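Local structure of geranylgeranyl pyrophosphate synthase (Corynebacterium glutamicum, 3Q2Q) at residues D42-V47 and R78-L83; L112-V117 and V138-G143; L172-M177 and I196-G201; R284-G289 and N298-L303. The protein probably builds isoprenoid chains by joining isopentenyl diphosphate units to an allylic diphosphate primer in a reaction that depends on divalent metal ions. All coordinates share one frame; numbering follows the deposited sequence.

Contact 1: residues D42-V47 and R78-L83; sequences DAMVQV and RPMFAL
L83 pushes its forked end into the face of helix 42-47 between A43, M44 and V47. Its CD1 lies 3.5 Å from A43 CB, and the same methyl sits 3.5 Å from M44 SD, so one branch fills the dip made by the small alanine while the methionine sulfur closes one flank. The other branch carries the contact further along: L83 CD2 meets V47 CG2 tip to tip at 4.1 Å. V47 is itself a bump, with CG1 anti to its backbone N (chi1 169°), and that methyl comes to 3.9 Å from P79 CB, the V47 and P79 side chains crossing at about a right angle. M44 bends at chi2 (-59°), which brings its sulfur beside the turn at P79 and M80, with SD 3.8 Å from M80 N. No hydrogen bond links the two segments; the fit is purely apolar. Their axes approach to 10.3 Å at 129°, a spacing bridged mainly by L83 and M44. I40, from the same helix as A43, also touches L83 and M80. Helix 95-119 joins in with I98 against both A43 and L83, while helix 188-213 packs on F81 and A82 of helix 77-86.

Contact 2: residues L112-V117 and V138-G143; sequences LYHDDV and VAILAG. With CA (calcium ion), chain C; DMA (dimethylallyl diphosphate), chain B.
A139 comes first along helix 138-143, its methyl pressed 3.4 Å from V117 CG2, tighter than carbons usually pack. The carbonyl of A139 also reaches the other helix, its O lying 3.6 Å from Y113 CB. I140 follows and supplies the polar link: H114 NE2 donates to I140 O at 2.8 Å with an N-H...O angle of 159°. The acceptor lies in the imidazole plane, and the proton arrives in the carbonyl plane on a lone pair, so the bond fixes the rotation of the ring. A142 sets its CB over the centre of the Y113 ring, 4.2 Å from the centroid, a CH-pi contact. G143, without a side chain, lets the helices close in, its CA 3.6 Å from H114 NE2. H114 ND1 bonds D144 of the second subunit, so both ring nitrogens are engaged. D115 turns to another side, where OD1 and OD2 chelate a calcium ion (2.4 Å for OD2) shared with D119 and dimethylallyl diphosphate, as in the DDxxD motif of polyprenyl synthases, which this helix appears to carry. The helices run nearly antiparallel at 159°; helix 60-69 packs on Y113 and V138, and I140 of the second subunit touches H114 and V117.

Contact 3: residues L172-M177 and I196-G201; sequences LVTGQM and IREKTG. With DMA (dimethylallyl diphosphate), chain B.
This is a close, glycine-mediated crossing of helices 159-181 and 188-213 in the buried middle of the chain, beside the bound dimethylallyl diphosphate. The segment axes come within 6.9 Å at 124°, and the CA atoms of G175 and K199 are 4.6 Å apart. G175 makes this possible: it has no side chain, so E198 CB can sit 3.5 Å from its CA. E198 fills the room further with its carboxylate, OE1 3.4 Å from G175 CA and the group as a whole beside T174 CG2. OE2 forms salt bridges to R178 and to R197 NH2, the hydrogen bond from R197 being weak. Backbone meets backbone as well, in a CA-H...O contact from L172 CA to E198 O of 3.4 Å.

K199 carries the contact to the ligand. Its CG lies 3.5 Å from G175 C, and the chain then bends at chi3 (86°), lifting the ammonium group towards the diphosphate. There NZ bonds the ester oxygen O1 of the ligand at 3.1 Å and, weakly, O1A; E179 adds a salt bridge to the same nitrogen. Q176 crosses K199 at about a right angle and sets NE2 3.7 Å from C4 of the prenyl tail, while L172 CD2 is 4.0 Å from that carbon. Helix 196-201 opens into a wider pi-type turn, where I196 O accepts from both T200 N and G201 N. A lysine on the diphosphate next to the aspartate-rich helix is consistent with the allylic substrate site of the all-helical prenyl synthase fold.

Contact 4: residues R284-G289 and N298-L303; sequences RDILTG and NHVLEL. With CA (calcium ion), chain G.
I286 is where the two segments pack most closely. Its CD1 meets L303 CD1 tip to tip at 3.8 Å, and the same methyl reaches H299 CD2, also at 3.8 Å, the I286 and H299 side chains crossing at about a right angle. CG1 of I286 stands anti to the carbonyl carbon (chi1 -58°), which sends CD1 to that pair and leaves CG2 for V300, 4.0 Å from V300 CG2, the two side chains sliding past each other in opposite directions.

The looser part begins at L287, whose CD2 is 4.3 Å from V300 CG2. L287, the first residue past helix 278-286, is the centre of an inverse gamma turn, its side chain otherwise lying against F265 and L273. From there the chain runs out through the exposed T288 to a poorly ordered G289. H299 forms the exposed rim, with L303 CD1 over one face of its ring, toward the edge of that face. E302 points elsewhere, its OE2 binding a calcium ion at 2.5 Å together with S305 and two waters. Between 284-289 and 298-303 there are only apolar touches, including the H299 ring; one turn back E282 adds a hydrogen bond to H299 NE2, while E302, on the same helix as H299, serves a calcium site.

How the contacts relate
The four contacts follow one another along the chain without overlap, and all lie in a single helical fold. Contacts 2 and 3 are the pair that touch: their centres are about 16 Å apart, a salt bridge joins D115 to K199, and both meet the dimethylallyl diphosphate and the second subunit. Together they tie the substrate site to the dimer interface. Contact 1 stands about 24 Å from contact 2 between centres, but helix 95-119, which carries residues 112-117, also packs against it. Contact 4 is more remote, about 43 Å from contact 1 between centres and across the middle of the chain. It is about 34 Å from contact 2 between centres, so its calcium ion lies well away from the one beside D115.

Contact 1: residues D42-V47 and R78-L83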
# COMPACT_ATOMS: atom_id res chain seq x y z
N ASP A 42 -0.93 29.69 9.33
CA ASP A 42 -1.99 29.77 8.34
C ASP A 42 -1.89 28.63 7.32
O ASP A 42 -2.90 28.05 6.90
CB ASP A 42 -1.96 31.12 7.61
CG ASP A 42 -2.58 32.24 8.44
OD1 ASP A 42 -2.91 32.00 9.62
OD2 ASP A 42 -2.74 33.35 7.90
N ALA A 43 -0.67 28.31 6.91
CA ALA A 43 -0.48 27.23 5.96
C ALA A 43 -0.81 25.89 6.63
O ALA A 43 -1.39 25.01 6.00
CB ALA A 43 0.93 27.25 5.41
N MET A 44 -0.45 25.72 7.90
CA MET A 44 -0.76 24.46 8.58
C MET A 44 -2.27 24.20 8.63
O MET A 44 -2.72 23.04 8.61
CB MET A 44 -0.13 24.39 9.98
CG MET A 44 1.35 23.98 10.02
SD MET A 44 1.75 22.35 9.29
CE MET A 44 0.25 21.50 9.62
N VAL A 45 -3.05 25.28 8.70
CA VAL A 45 -4.51 25.17 8.67
C VAL A 45 -4.96 24.63 7.31
O VAL A 45 -5.85 23.77 7.22
CB VAL A 45 -5.20 26.54 8.92
CG1 VAL A 45 -6.67 26.52 8.45
CG2 VAL A 45 -5.09 26.96 10.41
N GLN A 46 -4.35 25.14 6.25
CA GLN A 46 -4.67 24.69 4.90
C GLN A 46 -4.28 23.22 4.71
O GLN A 46 -4.97 22.45 4.04
CB GLN A 46 -3.95 25.58 3.88
CG GLN A 46 -4.08 27.09 4.18
CD GLN A 46 -3.46 27.97 3.11
OE1 GLN A 46 -3.69 27.79 1.92
NE2 GLN A 46 -2.67 28.96 3.54
N VAL A 47 -3.14 22.84 5.29
CA VAL A 47 -2.69 21.44 5.27
C VAL A 47 -3.73 20.58 6.00
O VAL A 47 -4.20 19.57 5.47
CB VAL A 47 -1.28 21.28 5.94
CG1 VAL A 47 -0.94 19.82 6.17
CG2 VAL A 47 -0.18 21.97 5.08
N ARG A 78 6.14 16.65 10.01
CA ARG A 78 6.59 16.48 8.61
C ARG A 78 6.02 17.55 7.67
O ARG A 78 6.76 18.15 6.87
CB ARG A 78 6.32 15.05 8.12
CG ARG A 78 7.20 14.01 8.81
CD ARG A 78 6.64 12.59 8.67
NE ARG A 78 7.42 11.65 9.48
CZ ARG A 78 7.26 11.51 10.79
NH1 ARG A 78 6.34 12.24 11.40
NH2 ARG A 78 7.98 10.63 11.47
N PRO A 79 4.71 17.80 7.75
CA PRO A 79 4.21 18.90 6.90
C PRO A 79 4.77 20.27 7.31
O PRO A 79 5.01 21.13 6.45
CB PRO A 79 2.68 18.83 7.05
CG PRO A 79 2.38 17.79 8.10
CD PRO A 79 3.62 16.99 8.35
N MET A 80 4.98 20.50 8.60
CA MET A 80 5.57 21.76 9.03
C MET A 80 6.98 21.93 8.45
O MET A 80 7.34 23.02 7.99
CB MET A 80 5.63 21.88 10.56
CG MET A 80 6.33 23.15 11.04
SD MET A 80 5.52 24.67 10.48
CE MET A 80 4.07 24.68 11.52
N PHE A 81 7.76 20.85 8.45
CA PHE A 81 9.10 20.93 7.88
C PHE A 81 9.02 21.24 6.38
O PHE A 81 9.82 22.02 5.86
CB PHE A 81 9.92 19.65 8.12
CG PHE A 81 11.30 19.67 7.47
CD1 PHE A 81 12.15 20.76 7.63
CD2 PHE A 81 11.73 18.62 6.67
CE1 PHE A 81 13.41 20.78 7.02
CE2 PHE A 81 13.00 18.61 6.07
CZ PHE A 81 13.84 19.70 6.24
N ALA A 82 8.03 20.66 5.71
CA ALA A 82 7.82 20.94 4.28
C ALA A 82 7.49 22.43 4.06
O ALA A 82 7.94 23.05 3.10
CB ALA A 82 6.71 20.07 3.71
N LEU A 83 6.67 22.99 4.94
CA LEU A 83 6.28 24.40 4.85
C LEU A 83 7.51 25.31 5.09
O LEU A 83 7.75 26.24 4.32
CB LEU A 83 5.14 24.73 5.82
CG LEU A 83 3.79 24.01 5.70
CD1 LEU A 83 2.77 24.54 6.73
CD2 LEU A 83 3.19 24.12 4.29

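Contact 2: residues L112-V117 and V138-G143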
# COMPACT_ATOMS: atom_id res chain seq x y z
N LEU A 112 2.11 4.10 9.49
CA LEU A 112 1.68 3.82 10.85
C LEU A 112 0.61 2.73 10.88
O LEU A 112 0.64 1.85 11.73
CB LEU A 112 1.14 5.08 11.55
CG LEU A 112 2.17 6.08 12.06
CD1 LEU A 112 1.46 7.27 12.71
CD2 LEU A 112 3.16 5.45 13.03
N TYR A 113 -0.36 2.81 9.97
CA TYR A 113 -1.42 1.81 9.96
C TYR A 113 -0.85 0.44 9.69
O TYR A 113 -1.20 -0.55 10.37
CB TYR A 113 -2.46 2.15 8.90
CG TYR A 113 -3.50 3.13 9.34
CD1 TYR A 113 -4.29 2.88 10.45
CD2 TYR A 113 -3.71 4.31 8.63
CE1 TYR A 113 -5.25 3.79 10.86
CE2 TYR A 113 -4.67 5.22 9.02
CZ TYR A 113 -5.44 4.95 10.14
OH TYR A 113 -6.40 5.85 10.54
N HIS A 114 0.05 0.35 8.71
CA HIS A 114 0.68 -0.93 8.41
C HIS A 114 1.67 -1.35 9.50
O HIS A 114 1.74 -2.52 9.86
CB HIS A 114 1.30 -0.90 7.01
CG HIS A 114 0.29 -0.89 5.91
ND1 HIS A 114 0.62 -0.97 4.58
CD2 HIS A 114 -1.07 -0.86 5.96
CE1 HIS A 114 -0.48 -0.96 3.84
NE2 HIS A 114 -1.52 -0.89 4.65
N ASP A 115 2.41 -0.40 10.04
CA ASP A 115 3.30 -0.71 11.15
C ASP A 115 2.55 -1.22 12.38
O ASP A 115 3.00 -2.15 13.05
CB ASP A 115 4.13 0.51 11.55
CG ASP A 115 5.00 0.24 12.74
OD1 ASP A 115 6.12 -0.27 12.54
OD2 ASP A 115 4.56 0.52 13.88
N ASP A 116 1.40 -0.61 12.68
CA ASP A 116 0.61 -1.01 13.85
C ASP A 116 0.13 -2.45 13.74
O ASP A 116 0.18 -3.20 14.72
CB ASP A 116 -0.58 -0.07 14.07
CG ASP A 116 -0.15 1.30 14.58
OD1 ASP A 116 1.06 1.50 14.85
OD2 ASP A 116 -1.03 2.19 14.70
N VAL A 117 -0.34 -2.85 12.57
CA VAL A 117 -0.81 -4.22 12.38
C VAL A 117 0.31 -5.23 12.63
O VAL A 117 0.07 -6.35 13.09
CB VAL A 117 -1.39 -4.44 10.97
CG1 VAL A 117 -1.46 -5.92 10.64
CG2 VAL A 117 -2.76 -3.79 10.85
N VAL A 138 -8.73 -4.37 8.52
CA VAL A 138 -9.26 -3.03 8.43
C VAL A 138 -8.13 -2.00 8.34
O VAL A 138 -8.17 -1.11 7.48
CB VAL A 138 -10.28 -2.76 9.58
CG1 VAL A 138 -10.10 -1.40 10.20
CG2 VAL A 138 -11.69 -2.95 9.07
N ALA A 139 -7.12 -2.14 9.19
CA ALA A 139 -5.99 -1.23 9.21
C ALA A 139 -5.12 -1.38 7.96
O ALA A 139 -4.54 -0.41 7.49
CB ALA A 139 -5.15 -1.44 10.46
N ILE A 140 -5.02 -2.60 7.45
CA ILE A 140 -4.27 -2.79 6.21
C ILE A 140 -4.94 -2.00 5.08
O ILE A 140 -4.28 -1.29 4.31
CB ILE A 140 -4.24 -4.27 5.83
CG1 ILE A 140 -3.34 -5.02 6.81
CG2 ILE A 140 -3.70 -4.45 4.40
CD1 ILE A 140 -3.44 -6.56 6.63
N LEU A 141 -6.26 -2.13 4.99
CA LEU A 141 -7.03 -1.45 3.96
C LEU A 141 -7.09 0.05 4.17
O LEU A 141 -7.15 0.82 3.20
CB LEU A 141 -8.44 -2.02 3.86
CG LEU A 141 -8.39 -3.51 3.46
CD1 LEU A 141 -9.80 -4.10 3.50
CD2 LEU A 141 -7.72 -3.71 2.09
N ALA A 142 -7.11 0.48 5.43
CA ALA A 142 -7.05 1.92 5.70
C ALA A 142 -5.72 2.49 5.19
O ALA A 142 -5.68 3.55 4.54
CB ALA A 142 -7.21 2.19 7.18
N GLY A 143 -4.62 1.78 5.43
CA GLY A 143 -3.32 2.25 4.95
C GLY A 143 -3.32 2.31 3.43
O GLY A 143 -2.82 3.27 2.83
CA CA C . 6.35 -0.25 15.27
C1 DMA B . 6.29 3.61 13.47
O1 DMA B . 7.59 3.05 13.63
C2 DMA B . 5.86 3.47 12.03
C3 DMA B . 6.71 3.78 11.04
C4 DMA B . 6.27 3.62 9.62
C5 DMA B . 8.10 4.27 11.36
PA DMA B . 8.16 2.72 15.10
O1A DMA B . 8.05 1.24 15.34
O2A DMA B . 9.48 3.44 15.28
O3A DMA B . 7.07 3.42 16.05
PB DMA B . 6.59 2.65 17.38
O1B DMA B . 5.67 3.64 18.03
O2B DMA B . 7.89 2.41 18.11
O3B DMA B . 5.93 1.39 16.87
O HOH W 1 7.92 -1.43 14.31
O HOH W 2 8.13 -0.55 17.36

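Contact 3: residues L172-M177 and I196-G201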
# COMPACT_ATOMS: atom_id res chain seq x y z
N LEU A 172 11.18 3.46 2.81
CA LEU A 172 10.43 3.35 4.05
C LEU A 172 10.00 1.91 4.27
O LEU A 172 10.13 1.39 5.38
CB LEU A 172 9.19 4.25 3.95
CG LEU A 172 8.73 5.08 5.13
CD1 LEU A 172 7.66 6.06 4.62
CD2 LEU A 172 8.17 4.14 6.19
N VAL A 173 9.48 1.28 3.22
CA VAL A 173 9.07 -0.11 3.31
C VAL A 173 10.27 -1.04 3.53
O VAL A 173 10.18 -1.99 4.30
CB VAL A 173 8.29 -0.58 2.05
CG1 VAL A 173 8.03 -2.10 2.11
CG2 VAL A 173 6.97 0.19 1.91
N THR A 174 11.39 -0.74 2.88
CA THR A 174 12.63 -1.46 3.11
C THR A 174 13.04 -1.38 4.60
O THR A 174 13.44 -2.40 5.17
CB THR A 174 13.74 -0.99 2.17
OG1 THR A 174 13.31 -1.24 0.81
CG2 THR A 174 15.06 -1.73 2.46
N GLY A 175 12.92 -0.21 5.22
CA GLY A 175 13.25 -0.07 6.64
C GLY A 175 12.37 -0.92 7.54
O GLY A 175 12.88 -1.56 8.49
N GLN A 176 11.07 -0.93 7.29
CA GLN A 176 10.16 -1.78 8.05
C GLN A 176 10.52 -3.27 7.85
O GLN A 176 10.53 -4.03 8.80
CB GLN A 176 8.69 -1.53 7.65
CG GLN A 176 8.16 -0.14 8.02
CD GLN A 176 6.85 0.19 7.30
OE1 GLN A 176 6.82 0.32 6.08
NE2 GLN A 176 5.77 0.33 8.06
N MET A 177 10.84 -3.67 6.61
CA MET A 177 11.23 -5.08 6.37
C MET A 177 12.53 -5.41 7.08
O MET A 177 12.67 -6.49 7.67
CB MET A 177 11.38 -5.38 4.86
CG MET A 177 11.48 -6.89 4.51
SD MET A 177 9.95 -7.86 4.77
CE MET A 177 9.14 -7.64 3.17
N ILE A 196 16.85 3.15 10.96
CA ILE A 196 16.36 4.51 11.24
C ILE A 196 16.43 5.40 10.00
O ILE A 196 15.49 6.13 9.72
CB ILE A 196 17.16 5.20 12.37
CG1 ILE A 196 16.99 4.44 13.68
CG2 ILE A 196 16.69 6.66 12.55
CD1 ILE A 196 17.86 5.01 14.76
N ARG A 197 17.53 5.34 9.28
CA ARG A 197 17.65 6.12 8.05
C ARG A 197 16.47 5.86 7.11
O ARG A 197 15.92 6.78 6.46
CB ARG A 197 18.97 5.82 7.34
CG ARG A 197 19.09 6.53 5.98
CD ARG A 197 20.41 6.15 5.26
NE ARG A 197 20.58 4.70 5.23
CZ ARG A 197 20.05 3.90 4.31
NH1 ARG A 197 19.33 4.40 3.31
NH2 ARG A 197 20.25 2.59 4.39
N GLU A 198 16.09 4.59 7.01
CA GLU A 198 15.03 4.16 6.09
C GLU A 198 13.62 4.33 6.63
O GLU A 198 12.75 4.87 5.94
CB GLU A 198 15.25 2.69 5.67
CG GLU A 198 16.48 2.50 4.76
CD GLU A 198 16.93 1.06 4.65
OE1 GLU A 198 16.38 0.23 5.38
OE2 GLU A 198 17.84 0.76 3.84
N LYS A 199 13.39 3.87 7.86
CA LYS A 199 12.05 3.93 8.45
C LYS A 199 11.65 5.35 8.79
O LYS A 199 10.47 5.67 8.78
CB LYS A 199 11.99 3.15 9.76
CG LYS A 199 11.48 1.74 9.66
CD LYS A 199 11.21 1.16 11.05
CE LYS A 199 9.81 1.52 11.55
NZ LYS A 199 9.47 0.77 12.80
N THR A 200 12.63 6.18 9.15
CA THR A 200 12.33 7.51 9.69
C THR A 200 12.93 8.65 8.89
O THR A 200 12.23 9.62 8.55
CB THR A 200 12.81 7.61 11.15
OG1 THR A 200 12.10 6.64 11.93
CG2 THR A 200 12.57 9.00 11.72
N GLY A 201 14.22 8.55 8.59
CA GLY A 201 14.94 9.66 7.98
C GLY A 201 14.38 10.03 6.62
O GLY A 201 14.24 11.22 6.33
C1 DMA B . 6.29 3.61 13.47
O1 DMA B . 7.59 3.05 13.63
C2 DMA B . 5.86 3.47 12.03
C3 DMA B . 6.71 3.78 11.04
C4 DMA B . 6.27 3.62 9.62
C5 DMA B . 8.10 4.27 11.36
PA DMA B . 8.16 2.72 15.10
O1A DMA B . 8.05 1.24 15.34
O2A DMA B . 9.48 3.44 15.28
O3A DMA B . 7.07 3.42 16.05
PB DMA B . 6.59 2.65 17.38
O1B DMA B . 5.67 3.64 18.03
O2B DMA B . 7.89 2.41 18.11
O3B DMA B . 5.93 1.39 16.87

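Contact 4: residues R284-G289 and N298-L303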
# COMPACT_ATOMS: atom_id res chain seq x y z
N ARG A 284 26.69 -8.42 27.93
CA ARG A 284 26.66 -9.48 26.92
C ARG A 284 26.06 -10.76 27.50
O ARG A 284 25.26 -11.43 26.85
CB ARG A 284 28.05 -9.72 26.36
CG ARG A 284 28.52 -8.61 25.40
CD ARG A 284 29.81 -8.98 24.66
NE ARG A 284 30.97 -9.07 25.55
CZ ARG A 284 31.71 -8.04 25.93
NH1 ARG A 284 32.75 -8.23 26.73
NH2 ARG A 284 31.42 -6.81 25.52
N ASP A 285 26.43 -11.09 28.73
CA ASP A 285 25.94 -12.32 29.37
C ASP A 285 24.47 -12.26 29.79
O ASP A 285 23.80 -13.30 29.84
CB ASP A 285 26.83 -12.69 30.56
CG ASP A 285 28.19 -13.19 30.13
OD1 ASP A 285 28.29 -13.81 29.04
OD2 ASP A 285 29.17 -12.96 30.87
N ILE A 286 23.97 -11.07 30.11
CA ILE A 286 22.56 -10.92 30.45
C ILE A 286 21.63 -10.73 29.25
O ILE A 286 20.51 -11.26 29.25
CB ILE A 286 22.31 -9.73 31.39
CG1 ILE A 286 23.11 -9.86 32.68
CG2 ILE A 286 20.81 -9.60 31.69
CD1 ILE A 286 23.03 -8.62 33.56
N LEU A 287 22.08 -9.98 28.25
CA LEU A 287 21.20 -9.51 27.17
C LEU A 287 21.08 -10.51 26.03
O LEU A 287 21.30 -10.17 24.86
CB LEU A 287 21.64 -8.15 26.66
CG LEU A 287 21.29 -6.99 27.59
CD1 LEU A 287 21.71 -5.67 26.97
CD2 LEU A 287 19.80 -6.98 27.88
N THR A 288 20.74 -11.73 26.40
CA THR A 288 20.50 -12.81 25.46
C THR A 288 19.46 -13.73 26.10
O THR A 288 18.63 -14.31 25.41
CB THR A 288 21.79 -13.61 25.19
OG1 THR A 288 22.35 -14.04 26.44
CG2 THR A 288 22.80 -12.75 24.46
N GLY A 289 19.51 -13.82 27.43
CA GLY A 289 18.59 -14.67 28.18
C GLY A 289 17.20 -14.08 28.34
O GLY A 289 16.85 -13.12 27.66
N ASN A 298 15.97 -3.39 35.62
CA ASN A 298 16.53 -2.30 36.39
C ASN A 298 18.03 -2.45 36.64
O ASN A 298 18.73 -1.46 36.83
CB ASN A 298 15.77 -2.12 37.70
CG ASN A 298 14.33 -1.66 37.49
OD1 ASN A 298 14.08 -0.64 36.84
ND2 ASN A 298 13.38 -2.42 38.02
N HIS A 299 18.51 -3.69 36.64
CA HIS A 299 19.94 -3.96 36.81
C HIS A 299 20.68 -3.60 35.51
O HIS A 299 21.70 -2.90 35.55
CB HIS A 299 20.15 -5.44 37.20
CG HIS A 299 21.58 -5.84 37.35
ND1 HIS A 299 22.47 -5.17 38.17
CD2 HIS A 299 22.28 -6.86 36.80
CE1 HIS A 299 23.65 -5.75 38.11
NE2 HIS A 299 23.57 -6.78 37.28
N VAL A 300 20.15 -4.04 34.38
CA VAL A 300 20.63 -3.63 33.07
C VAL A 300 20.67 -2.10 32.91
O VAL A 300 21.68 -1.53 32.50
CB VAL A 300 19.77 -4.22 31.95
CG1 VAL A 300 20.21 -3.67 30.59
CG2 VAL A 300 19.87 -5.75 31.97
N LEU A 301 19.56 -1.45 33.24
CA LEU A 301 19.54 0.02 33.23
C LEU A 301 20.68 0.60 34.06
O LEU A 301 21.35 1.53 33.63
CB LEU A 301 18.19 0.55 33.71
CG LEU A 301 17.07 0.40 32.67
CD1 LEU A 301 15.69 0.52 33.32
CD2 LEU A 301 17.23 1.43 31.53
N GLU A 302 20.93 0.08 35.25
CA GLU A 302 22.07 0.56 36.01
C GLU A 302 23.39 0.24 35.33
O GLU A 302 24.23 1.09 35.22
CB GLU A 302 22.06 0.05 37.45
CG GLU A 302 23.26 0.44 38.31
CD GLU A 302 23.39 1.95 38.58
OE1 GLU A 302 22.34 2.59 38.77
OE2 GLU A 302 24.53 2.48 38.62
N LEU A 303 23.57 -0.97 34.83
CA LEU A 303 24.79 -1.29 34.10
C LEU A 303 25.01 -0.28 32.97
O LEU A 303 26.11 0.26 32.82
CB LEU A 303 24.73 -2.71 33.54
CG LEU A 303 24.89 -3.80 34.61
CD1 LEU A 303 24.61 -5.17 34.03
CD2 LEU A 303 26.30 -3.76 35.18
CA CA G . 24.04 4.87 37.88
O HOH W 3 21.89 4.95 37.17
O HOH W 4 26.36 5.22 37.36